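Local coordinates for amide synthase (Vibrio cholerae, PDB 1L5A), which probably forms an amide bond in vibriobactin assembly, as a stand-alone condensation enzyme of the nonribosomal peptide synthetase type, at residues 182-187 with 277-282; 190-195 with 252-257. One frame throughout, in Å; residues are numbered along the deposited sequence.

Contact 1: residues 182-187 with 277-282; sequences QFWQGY and NSLPLL
Tyr187 and Leu282 show how a tyrosine on a helix can pin the edge of a strand through one polar atom. The helix 182-187 passes over the strand 277-282 at an axis separation of 11.3 Å and an angle of 45°, a gap that two aromatic side chains bridge. From CB, which points toward the strand, the side chain of Tyr187 runs out with CG anti to the backbone N (chi1 -167°). Along one edge of its ring CE2 meets the carbonyl O of Pro280, near the ring plane, at 3.4 Å. Next comes CZ, packed against Leu282 CB, and beyond it the hydroxyl, where OH accepts a hydrogen bond of 2.9 Å from Leu282 N. That bond is nearly straight, with an N-H...O angle of 173°. Leu281 CD1 only brushes the same oxygen.

One helical turn earlier, Trp184 packs against the middle of the strand, at Leu279 and Pro280. Its CZ2 lies 3.8 Å from Leu279 CD2, in an off-centre CH-pi contact with the six-membered ring, Leu279 running roughly perpendicular to the indole side chain. The ring edge at CZ3 faces Pro280 O more loosely, while Phe183 CE2 sits over one indole face. The indole NE1 is hydrogen-bonded to His308 O, and helix 291-307 adds Leu305 against both Trp184 and Tyr187. This is structural packing of helix 175-189 on the two-stranded sheet of the condensation domain. Chemically, it joins a largely apolar interface to a single directional bond, which satisfies a strand amide and fixes where the tyrosine hydroxyl lies.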
ATOM      1  N   GLN A 182      -8.276   2.814 -15.502  1.00 44.56           N
ATOM      2  CA  GLN A 182      -7.577   3.875 -16.214  1.00 45.87           C
ATOM      3  C   GLN A 182      -6.470   3.275 -17.085  1.00 42.74           C
ATOM      4  O   GLN A 182      -6.412   3.505 -18.292  1.00 40.57           O
ATOM      5  CB  GLN A 182      -6.963   4.847 -15.202  1.00 55.04           C
ATOM      6  CG  GLN A 182      -6.326   6.080 -15.811  1.00 70.35           C
ATOM      7  CD  GLN A 182      -7.357   7.037 -16.387  1.00 79.20           C
ATOM      8  OE1 GLN A 182      -8.328   6.615 -17.029  1.00 80.89           O
ATOM      9  NE2 GLN A 182      -7.148   8.337 -16.169  1.00 79.41           N
ATOM     10  N   PHE A 183      -5.614   2.474 -16.459  1.00 36.87           N
ATOM     11  CA  PHE A 183      -4.496   1.859 -17.140  1.00 35.80           C
ATOM     12  C   PHE A 183      -4.838   0.946 -18.321  1.00 41.50           C
ATOM     13  O   PHE A 183      -4.199   1.047 -19.379  1.00 40.07           O
ATOM     14  CB  PHE A 183      -3.638   1.093 -16.130  1.00 35.17           C
ATOM     15  CG  PHE A 183      -2.616   0.188 -16.765  1.00 38.53           C
ATOM     16  CD1 PHE A 183      -1.348   0.652 -17.058  1.00 31.63           C
ATOM     17  CD2 PHE A 183      -2.948  -1.129 -17.106  1.00 39.18           C
ATOM     18  CE1 PHE A 183      -0.415  -0.174 -17.685  1.00 34.13           C
ATOM     19  CE2 PHE A 183      -2.032  -1.960 -17.731  1.00 38.17           C
ATOM     20  CZ  PHE A 183      -0.757  -1.482 -18.024  1.00 41.20           C
ATOM     21  N   TRP A 184      -5.812   0.050 -18.157  1.00 36.40           N
ATOM     22  CA  TRP A 184      -6.145  -0.846 -19.260  1.00 39.78           C
ATOM     23  C   TRP A 184      -6.768  -0.034 -20.367  1.00 40.23           C
ATOM     24  O   TRP A 184      -6.520  -0.290 -21.541  1.00 39.26           O
ATOM     25  CB  TRP A 184      -7.088  -1.988 -18.828  1.00 33.89           C
ATOM     26  CG  TRP A 184      -6.413  -2.959 -17.932  1.00 35.70           C
ATOM     27  CD1 TRP A 184      -6.515  -3.015 -16.571  1.00 30.10           C
ATOM     28  CD2 TRP A 184      -5.379  -3.893 -18.294  1.00 32.87           C
ATOM     29  NE1 TRP A 184      -5.599  -3.907 -16.063  1.00 31.19           N
ATOM     30  CE2 TRP A 184      -4.890  -4.462 -17.094  1.00 26.09           C
ATOM     31  CE3 TRP A 184      -4.813  -4.294 -19.513  1.00 29.04           C
ATOM     32  CZ2 TRP A 184      -3.865  -5.410 -17.074  1.00 28.91           C
ATOM     33  CZ3 TRP A 184      -3.785  -5.243 -19.497  1.00 28.43           C
ATOM     34  CH2 TRP A 184      -3.324  -5.789 -18.282  1.00 33.21           C
ATOM     35  N   GLN A 185      -7.559   0.962 -19.991  1.00 37.56           N
ATOM     36  CA  GLN A 185      -8.198   1.828 -20.976  1.00 43.94           C
ATOM     37  C   GLN A 185      -7.151   2.497 -21.894  1.00 45.86           C
ATOM     38  O   GLN A 185      -7.292   2.536 -23.116  1.00 43.18           O
ATOM     39  CB  GLN A 185      -8.990   2.895 -20.251  1.00 43.88           C
ATOM     40  CG  GLN A 185      -9.989   3.631 -21.093  1.00 52.58           C
ATOM     41  CD  GLN A 185     -10.733   4.663 -20.265  1.00 65.54           C
ATOM     42  OE1 GLN A 185     -10.179   5.714 -19.916  1.00 68.62           O
ATOM     43  NE2 GLN A 185     -11.987   4.356 -19.915  1.00 64.04           N
ATOM     44  N   GLY A 186      -6.087   3.012 -21.294  1.00 42.31           N
ATOM     45  CA  GLY A 186      -5.079   3.666 -22.091  1.00 37.93           C
ATOM     46  C   GLY A 186      -4.231   2.699 -22.869  1.00 40.66           C
ATOM     47  O   GLY A 186      -3.829   2.994 -23.990  1.00 44.95           O
ATOM     48  N   TYR A 187      -3.959   1.544 -22.268  1.00 39.93           N
ATOM     49  CA  TYR A 187      -3.138   0.503 -22.879  1.00 33.82           C
ATOM     50  C   TYR A 187      -3.726   0.046 -24.206  1.00 39.95           C
ATOM     51  O   TYR A 187      -3.010  -0.086 -25.204  1.00 37.09           O
ATOM     52  CB  TYR A 187      -3.050  -0.698 -21.944  1.00 35.35           C
ATOM     53  CG  TYR A 187      -1.981  -1.703 -22.317  1.00 32.02           C
ATOM     54  CD1 TYR A 187      -0.667  -1.296 -22.518  1.00 26.45           C
ATOM     55  CD2 TYR A 187      -2.266  -3.070 -22.388  1.00 27.15           C
ATOM     56  CE1 TYR A 187       0.347  -2.211 -22.769  1.00 31.97           C
ATOM     57  CE2 TYR A 187      -1.248  -4.007 -22.647  1.00 31.92           C
ATOM     58  CZ  TYR A 187       0.055  -3.562 -22.830  1.00 36.29           C
ATOM     59  OH  TYR A 187       1.082  -4.456 -23.058  1.00 48.90           O
ATOM     60  N   ASN A 277      -6.418 -14.569 -13.981  1.00 28.28           N
ATOM     61  CA  ASN A 277      -6.980 -13.567 -14.883  1.00 27.78           C
ATOM     62  C   ASN A 277      -6.158 -13.542 -16.159  1.00 31.82           C
ATOM     63  O   ASN A 277      -4.920 -13.518 -16.126  1.00 35.94           O
ATOM     64  CB  ASN A 277      -6.942 -12.208 -14.175  1.00 26.64           C
ATOM     65  CG  ASN A 277      -7.721 -11.122 -14.901  1.00 32.18           C
ATOM     66  OD1 ASN A 277      -8.697 -11.395 -15.589  1.00 29.33           O
ATOM     67  ND2 ASN A 277      -7.307  -9.868 -14.710  1.00 27.53           N
ATOM     68  N   SER A 278      -6.847 -13.567 -17.291  1.00 36.56           N
ATOM     69  CA  SER A 278      -6.190 -13.558 -18.601  1.00 33.75           C
ATOM     70  C   SER A 278      -5.972 -12.133 -19.072  1.00 31.24           C
ATOM     71  O   SER A 278      -6.920 -11.353 -19.198  1.00 36.12           O
ATOM     72  CB  SER A 278      -7.055 -14.299 -19.616  1.00 37.20           C
ATOM     73  OG  SER A 278      -7.259 -15.633 -19.215  1.00 34.52           O
ATOM     74  N   LEU A 279      -4.728 -11.798 -19.365  1.00 27.81           N
ATOM     75  CA  LEU A 279      -4.420 -10.441 -19.787  1.00 31.50           C
ATOM     76  C   LEU A 279      -3.618 -10.375 -21.074  1.00 30.33           C
ATOM     77  O   LEU A 279      -2.783 -11.237 -21.359  1.00 21.23           O
ATOM     78  CB  LEU A 279      -3.655  -9.710 -18.668  1.00 28.50           C
ATOM     79  CG  LEU A 279      -4.382  -9.700 -17.318  1.00 29.90           C
ATOM     80  CD1 LEU A 279      -3.432  -9.254 -16.205  1.00 31.56           C
ATOM     81  CD2 LEU A 279      -5.577  -8.804 -17.408  1.00 13.53           C
ATOM     82  N   PRO A 280      -3.874  -9.342 -21.884  1.00 33.75           N
ATOM     83  CA  PRO A 280      -3.113  -9.247 -23.129  1.00 35.19           C
ATOM     84  C   PRO A 280      -1.858  -8.373 -22.999  1.00 31.92           C
ATOM     85  O   PRO A 280      -1.903  -7.290 -22.436  1.00 37.83           O
ATOM     86  CB  PRO A 280      -4.149  -8.687 -24.108  1.00 29.35           C
ATOM     87  CG  PRO A 280      -4.929  -7.756 -23.240  1.00 31.55           C
ATOM     88  CD  PRO A 280      -5.120  -8.557 -21.963  1.00 29.77           C
ATOM     89  N   LEU A 281      -0.748  -8.887 -23.516  1.00 29.45           N
ATOM     90  CA  LEU A 281       0.550  -8.214 -23.541  1.00 33.33           C
ATOM     91  C   LEU A 281       0.754  -7.745 -24.981  1.00 35.22           C
ATOM     92  O   LEU A 281       0.651  -8.543 -25.918  1.00 39.24           O
ATOM     93  CB  LEU A 281       1.688  -9.192 -23.176  1.00 24.94           C
ATOM     94  CG  LEU A 281       3.124  -8.736 -23.503  1.00 28.71           C
ATOM     95  CD1 LEU A 281       3.491  -7.602 -22.575  1.00 28.99           C
ATOM     96  CD2 LEU A 281       4.130  -9.886 -23.344  1.00 20.89           C
ATOM     97  N   LEU A 282       1.015  -6.460 -25.175  1.00 40.08           N
ATOM     98  CA  LEU A 282       1.249  -5.958 -26.526  1.00 33.01           C
ATOM     99  C   LEU A 282       2.714  -6.245 -26.724  1.00 34.52           C
ATOM    100  O   LEU A 282       3.553  -5.731 -25.983  1.00 35.49           O
ATOM    101  CB  LEU A 282       0.979  -4.461 -26.615  1.00 31.74           C
ATOM    102  CG  LEU A 282       0.904  -3.930 -28.051  1.00 45.50           C
ATOM    103  CD1 LEU A 282      -0.108  -4.762 -28.842  1.00 35.90           C
ATOM    104  CD2 LEU A 282       0.496  -2.463 -28.056  1.00 36.73           C
TER

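Contact 2: residues 190-195 with 252-257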
ATOM      1  N   GLU A 190      -4.066   3.112 -27.162  1.00 55.04           N
ATOM      2  CA  GLU A 190      -2.836   3.323 -27.902  1.00 55.15           C
ATOM      3  C   GLU A 190      -2.324   1.959 -28.345  1.00 55.82           C
ATOM      4  O   GLU A 190      -1.160   1.612 -28.087  1.00 58.06           O
ATOM      5  CB  GLU A 190      -1.794   4.026 -27.008  1.00 56.33           C
ATOM      6  N   ALA A 191      -3.194   1.191 -29.013  1.00 50.33           N
ATOM      7  CA  ALA A 191      -2.833  -0.151 -29.479  1.00 39.90           C
ATOM      8  C   ALA A 191      -3.785  -0.747 -30.508  1.00 37.70           C
ATOM      9  O   ALA A 191      -4.948  -0.339 -30.624  1.00 34.24           O
ATOM     10  CB  ALA A 191      -2.725  -1.109 -28.289  1.00 43.40           C
ATOM     11  N   PRO A 192      -3.289  -1.728 -31.278  1.00 30.78           N
ATOM     12  CA  PRO A 192      -4.075  -2.411 -32.307  1.00 36.17           C
ATOM     13  C   PRO A 192      -5.204  -3.154 -31.591  1.00 37.96           C
ATOM     14  O   PRO A 192      -5.026  -3.585 -30.453  1.00 42.62           O
ATOM     15  CB  PRO A 192      -3.079  -3.391 -32.927  1.00 35.74           C
ATOM     16  CG  PRO A 192      -1.732  -2.794 -32.617  1.00 32.00           C
ATOM     17  CD  PRO A 192      -1.901  -2.221 -31.248  1.00 31.39           C
ATOM     18  N   ASP A 193      -6.343  -3.302 -32.260  1.00 33.77           N
ATOM     19  CA  ASP A 193      -7.499  -3.992 -31.705  1.00 40.97           C
ATOM     20  C   ASP A 193      -7.244  -5.423 -31.261  1.00 43.66           C
ATOM     21  O   ASP A 193      -6.380  -6.122 -31.788  1.00 45.31           O
ATOM     22  CB  ASP A 193      -8.646  -4.006 -32.714  1.00 44.64           C
ATOM     23  CG  ASP A 193      -9.215  -2.635 -32.959  1.00 57.21           C
ATOM     24  OD1 ASP A 193     -10.321  -2.549 -33.528  1.00 60.47           O
ATOM     25  OD2 ASP A 193      -8.555  -1.640 -32.582  1.00 64.46           O
ATOM     26  N   LEU A 194      -8.003  -5.850 -30.265  1.00 43.51           N
ATOM     27  CA  LEU A 194      -7.896  -7.214 -29.776  1.00 42.15           C
ATOM     28  C   LEU A 194      -8.891  -8.017 -30.617  1.00 40.81           C
ATOM     29  O   LEU A 194      -9.876  -7.470 -31.116  1.00 36.87           O
ATOM     30  CB  LEU A 194      -8.287  -7.287 -28.301  1.00 32.82           C
ATOM     31  CG  LEU A 194      -7.368  -6.618 -27.280  1.00 32.50           C
ATOM     32  CD1 LEU A 194      -8.125  -6.496 -25.962  1.00 31.38           C
ATOM     33  CD2 LEU A 194      -6.069  -7.418 -27.124  1.00 19.07           C
ATOM     34  N   THR A 195      -8.631  -9.305 -30.781  1.00 39.50           N
ATOM     35  CA  THR A 195      -9.517 -10.149 -31.551  1.00 33.33           C
ATOM     36  C   THR A 195     -10.654 -10.691 -30.699  1.00 35.00           C
ATOM     37  O   THR A 195     -10.431 -11.153 -29.592  1.00 31.70           O
ATOM     38  CB  THR A 195      -8.760 -11.319 -32.116  1.00 41.29           C
ATOM     39  OG1 THR A 195      -7.599 -10.839 -32.809  1.00 35.39           O
ATOM     40  CG2 THR A 195      -9.660 -12.108 -33.059  1.00 28.56           C
ATOM     41  N   ASP A 252       1.659 -10.856 -37.643  1.00 73.50           N
ATOM     42  CA  ASP A 252       0.342 -10.227 -37.675  1.00 72.25           C
ATOM     43  C   ASP A 252      -0.456 -10.326 -36.376  1.00 69.82           C
ATOM     44  O   ASP A 252      -1.546  -9.754 -36.258  1.00 64.53           O
ATOM     45  CB  ASP A 252      -0.461 -10.798 -38.835  1.00 79.52           C
ATOM     46  CG  ASP A 252       0.235 -10.592 -40.159  1.00 89.02           C
ATOM     47  OD1 ASP A 252       0.626  -9.435 -40.443  1.00 92.00           O
ATOM     48  OD2 ASP A 252       0.400 -11.580 -40.911  1.00 93.08           O
ATOM     49  N   ALA A 253       0.087 -11.055 -35.403  1.00 62.06           N
ATOM     50  CA  ALA A 253      -0.561 -11.194 -34.107  1.00 53.85           C
ATOM     51  C   ALA A 253       0.146 -10.226 -33.159  1.00 44.59           C
ATOM     52  O   ALA A 253       1.234 -10.498 -32.659  1.00 45.01           O
ATOM     53  CB  ALA A 253      -0.441 -12.629 -33.603  1.00 54.57           C
ATOM     54  N   PRO A 254      -0.455  -9.060 -32.924  1.00 40.76           N
ATOM     55  CA  PRO A 254       0.191  -8.104 -32.024  1.00 40.52           C
ATOM     56  C   PRO A 254       0.091  -8.466 -30.544  1.00 38.27           C
ATOM     57  O   PRO A 254       0.841  -7.942 -29.727  1.00 44.86           O
ATOM     58  CB  PRO A 254      -0.523  -6.791 -32.352  1.00 38.94           C
ATOM     59  CG  PRO A 254      -1.881  -7.243 -32.728  1.00 37.62           C
ATOM     60  CD  PRO A 254      -1.637  -8.468 -33.571  1.00 31.48           C
ATOM     61  N   TRP A 255      -0.816  -9.368 -30.196  1.00 38.81           N
ATOM     62  CA  TRP A 255      -0.976  -9.727 -28.800  1.00 33.31           C
ATOM     63  C   TRP A 255      -0.568 -11.136 -28.382  1.00 39.81           C
ATOM     64  O   TRP A 255      -0.666 -12.083 -29.167  1.00 43.39           O
ATOM     65  CB  TRP A 255      -2.415  -9.500 -28.399  1.00 28.66           C
ATOM     66  CG  TRP A 255      -2.888  -8.098 -28.609  1.00 40.45           C
ATOM     67  CD1 TRP A 255      -3.616  -7.620 -29.663  1.00 37.58           C
ATOM     68  CD2 TRP A 255      -2.766  -7.015 -27.680  1.00 40.21           C
ATOM     69  NE1 TRP A 255      -3.971  -6.309 -29.435  1.00 35.87           N
ATOM     70  CE2 TRP A 255      -3.460  -5.916 -28.226  1.00 38.50           C
ATOM     71  CE3 TRP A 255      -2.138  -6.872 -26.433  1.00 38.45           C
ATOM     72  CZ2 TRP A 255      -3.551  -4.688 -27.564  1.00 43.06           C
ATOM     73  CZ3 TRP A 255      -2.227  -5.656 -25.778  1.00 44.79           C
ATOM     74  CH2 TRP A 255      -2.931  -4.579 -26.344  1.00 44.70           C
ATOM     75  N   LEU A 256      -0.095 -11.251 -27.138  1.00 38.88           N
ATOM     76  CA  LEU A 256       0.277 -12.533 -26.530  1.00 31.86           C
ATOM     77  C   LEU A 256      -0.504 -12.540 -25.226  1.00 31.46           C
ATOM     78  O   LEU A 256      -0.329 -11.641 -24.422  1.00 36.63           O
ATOM     79  CB  LEU A 256       1.757 -12.591 -26.185  1.00 27.49           C
ATOM     80  CG  LEU A 256       2.466 -13.947 -26.311  1.00 37.42           C
ATOM     81  CD1 LEU A 256       3.646 -13.969 -25.343  1.00 30.20           C
ATOM     82  CD2 LEU A 256       1.524 -15.112 -26.034  1.00 22.40           C
ATOM     83  N   TRP A 257      -1.364 -13.531 -25.005  1.00 33.96           N
ATOM     84  CA  TRP A 257      -2.139 -13.571 -23.778  1.00 27.99           C
ATOM     85  C   TRP A 257      -1.430 -14.359 -22.702  1.00 36.24           C
ATOM     86  O   TRP A 257      -0.801 -15.384 -22.984  1.00 38.53           O
ATOM     87  CB  TRP A 257      -3.524 -14.150 -24.023  1.00 34.84           C
ATOM     88  CG  TRP A 257      -4.422 -13.261 -24.838  1.00 33.30           C
ATOM     89  CD1 TRP A 257      -4.417 -13.108 -26.197  1.00 29.88           C
ATOM     90  CD2 TRP A 257      -5.450 -12.394 -24.340  1.00 34.83           C
ATOM     91  NE1 TRP A 257      -5.381 -12.202 -26.574  1.00 27.35           N
ATOM     92  CE2 TRP A 257      -6.030 -11.748 -25.458  1.00 29.62           C
ATOM     93  CE3 TRP A 257      -5.939 -12.101 -23.058  1.00 31.53           C
ATOM     94  CZ2 TRP A 257      -7.077 -10.827 -25.336  1.00 33.10           C
ATOM     95  CZ3 TRP A 257      -6.988 -11.182 -22.934  1.00 36.74           C
ATOM     96  CH2 TRP A 257      -7.544 -10.557 -24.068  1.00 37.11           C
TER
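Leu194 and Trp255 reach each other with matching first torsions: each has CG beside its own backbone N and anti to the carbonyl carbon, with chi1 of -68° and -58°. The two side chains are thereby turned to each other, and the leucine branch CD2 comes to lie over one face of the indole, above its five-membered ring, in a CH-pi contact, the leucine running roughly perpendicular to the tryptophan side chain. The same methyl also approaches Trp257, whose CZ2 is 4.0 Å from Leu194 CD2, so that one branch serves two tryptophans of the strand.

The indole is held at its edge as well. Its NE1 donates to Pro192 O at 3.1 Å, with the acceptor close to the ring plane but the bond bent to 141° at the hydrogen. The donor stands well above the carbonyl plane. A second and weak bond runs from the same NE1 to Asp193 O at 3.4 Å, which makes the N-H shared between successive carbonyls of the loop. Farther round the ring, Ala191 CB packs against Trp255 CZ2 at 3.7 Å. At the more exposed margin the rings of Pro192 and Pro254 lie alongside, pointing opposite ways, with Pro192 CB 4.0 Å from Pro254 CG.

Pro280 and Leu282 of the neighbouring strand also touch Trp255. By this structural packing the condensation domain lays the extended loop leaving helix 175-189 against strand 255-260, and the polar edge of a largely buried indole finds its acceptors in backbone carbonyls while its face takes up aliphatic carbon.

The two contacts lie with their centres about 11 Å apart, on the same side of the chain's centre, and form a continuous piece of packing. Helix 175-189 supplies the first segment of contact 1, and the loop that follows it supplies that of contact 2; strands 255-260 and 277-282, consecutive in the chain, supply the second segments. The chain order is therefore 182-187, 190-195, 252-257, 277-282, with contact 2 enclosed within contact 1. The strands pair antiparallel as a two-stranded sheet, Leu281 N lying 2.9 Å from Leu256 O in a probable hydrogen bond. Helix and outgoing loop together thus fasten both strands of this small sheet within the condensation domain.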